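Local structure of carbohydrate kinase, FGGY (Rhodospirillum rubrum, 3IFR) at residues L91-R100 with I146-I157. The protein probably phosphorylates D-xylulose as a xylulose kinase of the FGGY carbohydrate kinase family. Sequence-based numbering, arbitrary orientation.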
ATOM      1  N   LEU A  91       7.662 -15.780  12.006  1.00 18.40           N
ATOM      2  CA  LEU A  91       7.421 -16.987  12.820  1.00 19.20           C
ATOM      3  C   LEU A  91       8.151 -16.982  14.180  1.00 20.51           C
ATOM      4  O   LEU A  91       9.378 -16.893  14.251  1.00 20.40           O
ATOM      5  CB  LEU A  91       7.784 -18.261  12.034  1.00 19.60           C
ATOM      6  CG  LEU A  91       7.147 -18.239  10.635  1.00 20.11           C
ATOM      7  CD1 LEU A  91       7.593 -19.357   9.737  1.00 18.77           C
ATOM      8  CD2 LEU A  91       5.659 -18.263  10.799  1.00 19.19           C
ATOM      9  N   LEU A  92       7.388 -17.077  15.265  1.00 20.31           N
ATOM     10  CA  LEU A  92       7.999 -17.219  16.582  1.00 20.46           C
ATOM     11  C   LEU A  92       7.739 -18.596  17.176  1.00 21.81           C
ATOM     12  O   LEU A  92       6.662 -19.187  17.021  1.00 21.74           O
ATOM     13  CB  LEU A  92       7.574 -16.114  17.569  1.00 20.16           C
ATOM     14  CG  LEU A  92       7.649 -14.669  17.069  1.00 20.98           C
ATOM     15  CD1 LEU A  92       7.125 -13.683  18.121  1.00 19.31           C
ATOM     16  CD2 LEU A  92       9.086 -14.319  16.605  1.00 20.09           C
ATOM     17  N   ASP A  93       8.755 -19.108  17.864  1.00 23.49           N
ATOM     18  CA  ASP A  93       8.618 -20.346  18.601  1.00 22.16           C
ATOM     19  C   ASP A  93       8.005 -20.102  19.991  1.00 25.80           C
ATOM     20  O   ASP A  93       7.554 -19.001  20.305  1.00 26.43           O
ATOM     21  CB  ASP A  93       9.971 -21.000  18.694  1.00 21.47           C
ATOM     22  CG  ASP A  93      10.906 -20.296  19.658  1.00 24.34           C
ATOM     23  OD1 ASP A  93      12.029 -20.799  19.757  1.00 24.46           O
ATOM     24  OD2 ASP A  93      10.562 -19.268  20.300  1.00 24.95           O
ATOM     25  N   ASP A  94       7.982 -21.118  20.843  1.00 29.90           N
ATOM     26  CA  ASP A  94       7.216 -20.965  22.074  1.00 30.77           C
ATOM     27  C   ASP A  94       7.892 -19.999  23.028  1.00 28.15           C
ATOM     28  O   ASP A  94       7.261 -19.483  23.934  1.00 27.63           O
ATOM     29  CB  ASP A  94       6.921 -22.323  22.734  1.00 33.85           C
ATOM     30  CG  ASP A  94       8.165 -23.160  22.958  1.00 33.59           C
ATOM     31  OD1 ASP A  94       9.305 -22.663  22.823  1.00 36.79           O
ATOM     32  OD2 ASP A  94       7.984 -24.345  23.268  1.00 39.80           O
ATOM     33  N   ARG A  95       9.177 -19.753  22.796  1.00 28.89           N
ATOM     34  CA  ARG A  95       9.967 -18.842  23.631  1.00 32.50           C
ATOM     35  C   ARG A  95       9.971 -17.395  23.100  1.00 32.14           C
ATOM     36  O   ARG A  95      10.602 -16.492  23.685  1.00 29.04           O
ATOM     37  CB  ARG A  95      11.407 -19.370  23.756  1.00 34.16           C
ATOM     38  CG  ARG A  95      11.667 -20.259  24.963  1.00 35.46           C
ATOM     39  CD  ARG A  95      11.015 -19.635  26.227  1.00 47.50           C
ATOM     40  NE  ARG A  95      11.313 -18.196  26.371  1.00 51.60           N
ATOM     41  CZ  ARG A  95      10.575 -17.315  27.063  1.00 56.62           C
ATOM     42  NH1 ARG A  95       9.460 -17.707  27.699  1.00 52.58           N
ATOM     43  NH2 ARG A  95      10.955 -16.032  27.112  1.00 46.82           N
ATOM     44  N   GLY A  96       9.269 -17.168  21.990  1.00 26.58           N
ATOM     45  CA  GLY A  96       9.268 -15.838  21.387  1.00 27.69           C
ATOM     46  C   GLY A  96      10.440 -15.521  20.451  1.00 23.51           C
ATOM     47  O   GLY A  96      10.558 -14.407  19.983  1.00 24.75           O
ATOM     48  N   ALA A  97      11.281 -16.506  20.163  1.00 21.47           N
ATOM     49  CA  ALA A  97      12.392 -16.340  19.246  1.00 24.01           C
ATOM     50  C   ALA A  97      11.954 -16.506  17.785  1.00 24.63           C
ATOM     51  O   ALA A  97      11.125 -17.382  17.448  1.00 20.38           O
ATOM     52  CB  ALA A  97      13.523 -17.392  19.568  1.00 21.94           C
ATOM     53  N   VAL A  98      12.579 -15.709  16.920  1.00 20.67           N
ATOM     54  CA  VAL A  98      12.393 -15.801  15.473  1.00 22.37           C
ATOM     55  C   VAL A  98      12.870 -17.154  14.861  1.00 22.34           C
ATOM     56  O   VAL A  98      14.010 -17.547  14.997  1.00 19.58           O
ATOM     57  CB  VAL A  98      13.084 -14.587  14.783  1.00 23.53           C
ATOM     58  CG1 VAL A  98      13.001 -14.666  13.240  1.00 23.00           C
ATOM     59  CG2 VAL A  98      12.476 -13.335  15.281  1.00 19.64           C
ATOM     60  N   LEU A  99      11.986 -17.858  14.170  1.00 22.31           N
ATOM     61  CA  LEU A  99      12.370 -19.147  13.585  1.00 18.64           C
ATOM     62  C   LEU A  99      13.214 -19.014  12.310  1.00 20.89           C
ATOM     63  O   LEU A  99      14.198 -19.709  12.140  1.00 22.30           O
ATOM     64  CB  LEU A  99      11.128 -20.009  13.366  1.00 18.22           C
ATOM     65  CG  LEU A  99      10.525 -20.481  14.702  1.00 20.01           C
ATOM     66  CD1 LEU A  99       9.048 -20.813  14.627  1.00 20.48           C
ATOM     67  CD2 LEU A  99      11.286 -21.636  15.300  1.00 17.13           C
ATOM     68  N   ARG A 100      12.870 -18.100  11.422  1.00 20.89           N
ATOM     69  CA  ARG A 100      13.590 -17.996  10.159  1.00 19.59           C
ATOM     70  C   ARG A 100      13.361 -16.578   9.705  1.00 21.34           C
ATOM     71  O   ARG A 100      12.562 -15.868  10.288  1.00 20.27           O
ATOM     72  CB  ARG A 100      12.975 -18.929   9.117  1.00 19.64           C
ATOM     73  CG  ARG A 100      11.587 -18.440   8.680  1.00 20.23           C
ATOM     74  CD  ARG A 100      10.896 -19.293   7.595  1.00 19.72           C
ATOM     75  NE  ARG A 100      11.776 -19.756   6.529  1.00 20.62           N
ATOM     76  CZ  ARG A 100      12.376 -18.988   5.619  1.00 22.15           C
ATOM     77  NH1 ARG A 100      13.122 -19.555   4.675  1.00 22.71           N
ATOM     78  NH2 ARG A 100      12.243 -17.664   5.629  1.00 22.61           N
ATOM     79  N   ILE A 146       6.028 -23.293   3.815  1.00 19.86           N
ATOM     80  CA  ILE A 146       6.841 -23.626   4.947  1.00 21.87           C
ATOM     81  C   ILE A 146       6.607 -25.060   5.474  1.00 24.03           C
ATOM     82  O   ILE A 146       7.566 -25.788   5.762  1.00 21.29           O
ATOM     83  CB  ILE A 146       6.590 -22.609   6.073  1.00 22.43           C
ATOM     84  CG1 ILE A 146       7.377 -21.337   5.811  1.00 21.76           C
ATOM     85  CG2 ILE A 146       6.997 -23.169   7.418  1.00 23.12           C
ATOM     86  CD1 ILE A 146       6.933 -20.250   6.728  1.00 27.86           C
ATOM     87  N   GLU A 147       5.346 -25.450   5.645  1.00 23.47           N
ATOM     88  CA  GLU A 147       5.034 -26.805   6.104  1.00 22.52           C
ATOM     89  C   GLU A 147       5.664 -27.844   5.196  1.00 22.48           C
ATOM     90  O   GLU A 147       6.129 -28.885   5.656  1.00 22.93           O
ATOM     91  CB  GLU A 147       3.540 -27.041   6.051  1.00 25.01           C
ATOM     92  CG  GLU A 147       3.152 -28.500   6.062  1.00 22.97           C
ATOM     93  CD  GLU A 147       1.663 -28.664   6.256  1.00 25.37           C
ATOM     94  OE1 GLU A 147       1.294 -29.101   7.341  1.00 34.27           O
ATOM     95  OE2 GLU A 147       0.856 -28.323   5.363  1.00 26.54           O
ATOM     96  N   ARG A 148       5.653 -27.592   3.897  1.00 20.11           N
ATOM     97  CA  ARG A 148       6.173 -28.596   3.005  1.00 22.62           C
ATOM     98  C   ARG A 148       7.691 -28.489   2.815  1.00 23.95           C
ATOM     99  O   ARG A 148       8.341 -29.495   2.582  1.00 23.91           O
ATOM    100  CB  ARG A 148       5.417 -28.633   1.651  1.00 22.89           C
ATOM    101  CG  ARG A 148       6.172 -28.068   0.484  1.00 26.61           C
ATOM    102  CD  ARG A 148       5.982 -28.846  -0.821  1.00 26.94           C
ATOM    103  NE  ARG A 148       4.689 -29.522  -0.949  1.00 31.51           N
ATOM    104  CZ  ARG A 148       3.535 -28.942  -1.286  1.00 31.69           C
ATOM    105  NH1 ARG A 148       3.471 -27.636  -1.533  1.00 31.02           N
ATOM    106  NH2 ARG A 148       2.433 -29.678  -1.363  1.00 32.19           N
ATOM    107  N   HIS A 149       8.251 -27.288   2.900  1.00 20.82           N
ATOM    108  CA  HIS A 149       9.676 -27.121   2.651  1.00 23.43           C
ATOM    109  C   HIS A 149      10.510 -27.100   3.912  1.00 22.89           C
ATOM    110  O   HIS A 149      11.688 -27.416   3.868  1.00 23.53           O
ATOM    111  CB  HIS A 149       9.972 -25.851   1.828  1.00 22.69           C
ATOM    112  CG  HIS A 149       9.602 -25.989   0.386  1.00 24.24           C
ATOM    113  ND1 HIS A 149       8.286 -26.026  -0.039  1.00 22.85           N
ATOM    114  CD2 HIS A 149      10.359 -26.144  -0.712  1.00 21.62           C
ATOM    115  CE1 HIS A 149       8.264 -26.190  -1.341  1.00 23.40           C
ATOM    116  NE2 HIS A 149       9.502 -26.270  -1.776  1.00 24.79           N
ATOM    117  N   GLU A 150       9.925 -26.677   5.019  1.00 21.08           N
ATOM    118  CA  GLU A 150      10.692 -26.555   6.250  1.00 21.28           C
ATOM    119  C   GLU A 150       9.847 -27.088   7.408  1.00 21.46           C
ATOM    120  O   GLU A 150       9.464 -26.325   8.299  1.00 22.07           O
ATOM    121  CB  GLU A 150      11.132 -25.096   6.475  1.00 19.85           C
ATOM    122  CG  GLU A 150      12.106 -24.586   5.393  1.00 21.26           C
ATOM    123  CD  GLU A 150      12.463 -23.111   5.525  1.00 24.33           C
ATOM    124  OE1 GLU A 150      13.057 -22.534   4.581  1.00 24.14           O
ATOM    125  OE2 GLU A 150      12.164 -22.510   6.577  1.00 27.11           O
ATOM    126  N   PRO A 151       9.527 -28.397   7.372  1.00 19.19           N
ATOM    127  CA  PRO A 151       8.586 -28.946   8.363  1.00 19.99           C
ATOM    128  C   PRO A 151       9.080 -28.663   9.770  1.00 19.10           C
ATOM    129  O   PRO A 151       8.292 -28.544  10.675  1.00 18.65           O
ATOM    130  CB  PRO A 151       8.590 -30.457   8.114  1.00 19.22           C
ATOM    131  CG  PRO A 151       9.646 -30.722   7.085  1.00 23.28           C
ATOM    132  CD  PRO A 151      10.219 -29.429   6.584  1.00 22.91           C
ATOM    133  N   ALA A 152      10.385 -28.582   9.967  1.00 21.94           N
ATOM    134  CA  ALA A 152      10.900 -28.357  11.327  1.00 22.43           C
ATOM    135  C   ALA A 152      10.584 -26.937  11.800  1.00 22.34           C
ATOM    136  O   ALA A 152      10.185 -26.726  12.956  1.00 23.17           O
ATOM    137  CB  ALA A 152      12.400 -28.645  11.419  1.00 18.96           C
ATOM    138  N   VAL A 153      10.750 -25.961  10.913  1.00 20.89           N
ATOM    139  CA  VAL A 153      10.265 -24.629  11.242  1.00 20.00           C
ATOM    140  C   VAL A 153       8.786 -24.714  11.557  1.00 21.16           C
ATOM    141  O   VAL A 153       8.333 -24.256  12.612  1.00 21.11           O
ATOM    142  CB  VAL A 153      10.516 -23.634  10.112  1.00 19.06           C
ATOM    143  CG1 VAL A 153       9.950 -22.261  10.473  1.00 17.33           C
ATOM    144  CG2 VAL A 153      12.042 -23.524   9.902  1.00 21.02           C
ATOM    145  N   PHE A 154       8.043 -25.355  10.662  1.00 20.91           N
ATOM    146  CA  PHE A 154       6.599 -25.405  10.781  1.00 21.42           C
ATOM    147  C   PHE A 154       6.118 -25.977  12.108  1.00 22.47           C
ATOM    148  O   PHE A 154       5.156 -25.462  12.709  1.00 20.94           O
ATOM    149  CB  PHE A 154       5.973 -26.181   9.631  1.00 21.76           C
ATOM    150  CG  PHE A 154       4.493 -26.011   9.535  1.00 22.70           C
ATOM    151  CD1 PHE A 154       3.945 -24.868   8.946  1.00 24.23           C
ATOM    152  CD2 PHE A 154       3.639 -26.977  10.026  1.00 23.53           C
ATOM    153  CE1 PHE A 154       2.575 -24.698   8.844  1.00 20.39           C
ATOM    154  CE2 PHE A 154       2.267 -26.823   9.930  1.00 25.03           C
ATOM    155  CZ  PHE A 154       1.724 -25.654   9.342  1.00 21.96           C
ATOM    156  N   GLY A 155       6.766 -27.038  12.563  1.00 20.40           N
ATOM    157  CA  GLY A 155       6.295 -27.712  13.765  1.00 22.18           C
ATOM    158  C   GLY A 155       6.598 -26.899  15.019  1.00 19.72           C
ATOM    159  O   GLY A 155       5.952 -27.050  16.061  1.00 17.17           O
ATOM    160  N   ALA A 156       7.594 -26.024  14.920  1.00 17.76           N
ATOM    161  CA  ALA A 156       7.939 -25.181  16.066  1.00 19.28           C
ATOM    162  C   ALA A 156       7.126 -23.884  16.206  1.00 22.04           C
ATOM    163  O   ALA A 156       7.403 -23.119  17.111  1.00 22.36           O
ATOM    164  CB  ALA A 156       9.387 -24.833  16.023  1.00 19.75           C
ATOM    165  N   ILE A 157       6.160 -23.629  15.313  1.00 21.41           N
ATOM    166  CA  ILE A 157       5.458 -22.344  15.278  1.00 20.99           C
ATOM    167  C   ILE A 157       4.443 -22.201  16.395  1.00 22.54           C
ATOM    168  O   ILE A 157       3.440 -22.920  16.448  1.00 21.67           O
ATOM    169  CB  ILE A 157       4.695 -22.099  13.951  1.00 23.71           C
ATOM    170  CG1 ILE A 157       5.646 -22.030  12.742  1.00 23.17           C
ATOM    171  CG2 ILE A 157       3.914 -20.800  14.021  1.00 21.30           C
ATOM    172  CD1 ILE A 157       4.948 -22.102  11.439  1.00 17.02           C
TER
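Arg-100 and Glu-150 close one end of a contact in which a hairpin-like loop of the FGGY N-terminal domain packs on two consecutive helices, 139-149 and 151-155, joined at Glu-150, a worked example of a charged pair flanking an apolar seam. The guanidinium grips the carboxylate side-on: NE reaches Glu-150 OE2 at 2.8 Å, nearly straight at 173°, while NH1 meets the syn lone pair of Glu-150 OE1 at 3.0 Å. The two planes lie only 22° apart. Arg-100 is bent at chi3 (-41°), which turns its end across the extended Glu-150 chain, and its NH2 has a second carboxylate partner in Glu-49. An alanine here removes the guanidinium, which would probably leave Glu-150 without its counter-charge, free to turn, and Glu-49 without this partner.

Beside this pair, Leu-91 CD1 meets Ile-146 CD1 tip to tip, tightly at 3.2 Å, and the Leu-91 side chain crosses that of Val-153 at about a right angle, CD1 against Val-153 CG1. Val-153 CG1 also touches Leu-99 CB, and Leu-99 sets CD2 against Ala-156 CB and CD1 against Ile-157 CG1. Alongside, Asp-93 CA directs a C-H at Ala-156 O, 3.4 Å away. Glu-150 is both the break after helix 139-149 and the N-cap residue of helix 151-155, so the linker between helices carries the charge.

Further out, Leu-99 N bonds to Leu-91 O and Asp-93 N to Ala-97 O, tying the loop's two arms together, while Leu-92 pairs with the backbone of Ala-158 and Thr-159. Around the type I turn from Asp-93 to Gly-96, Asp-93 OD2 accepts Ala-97 N at 2.9 Å from above its carboxylate plane.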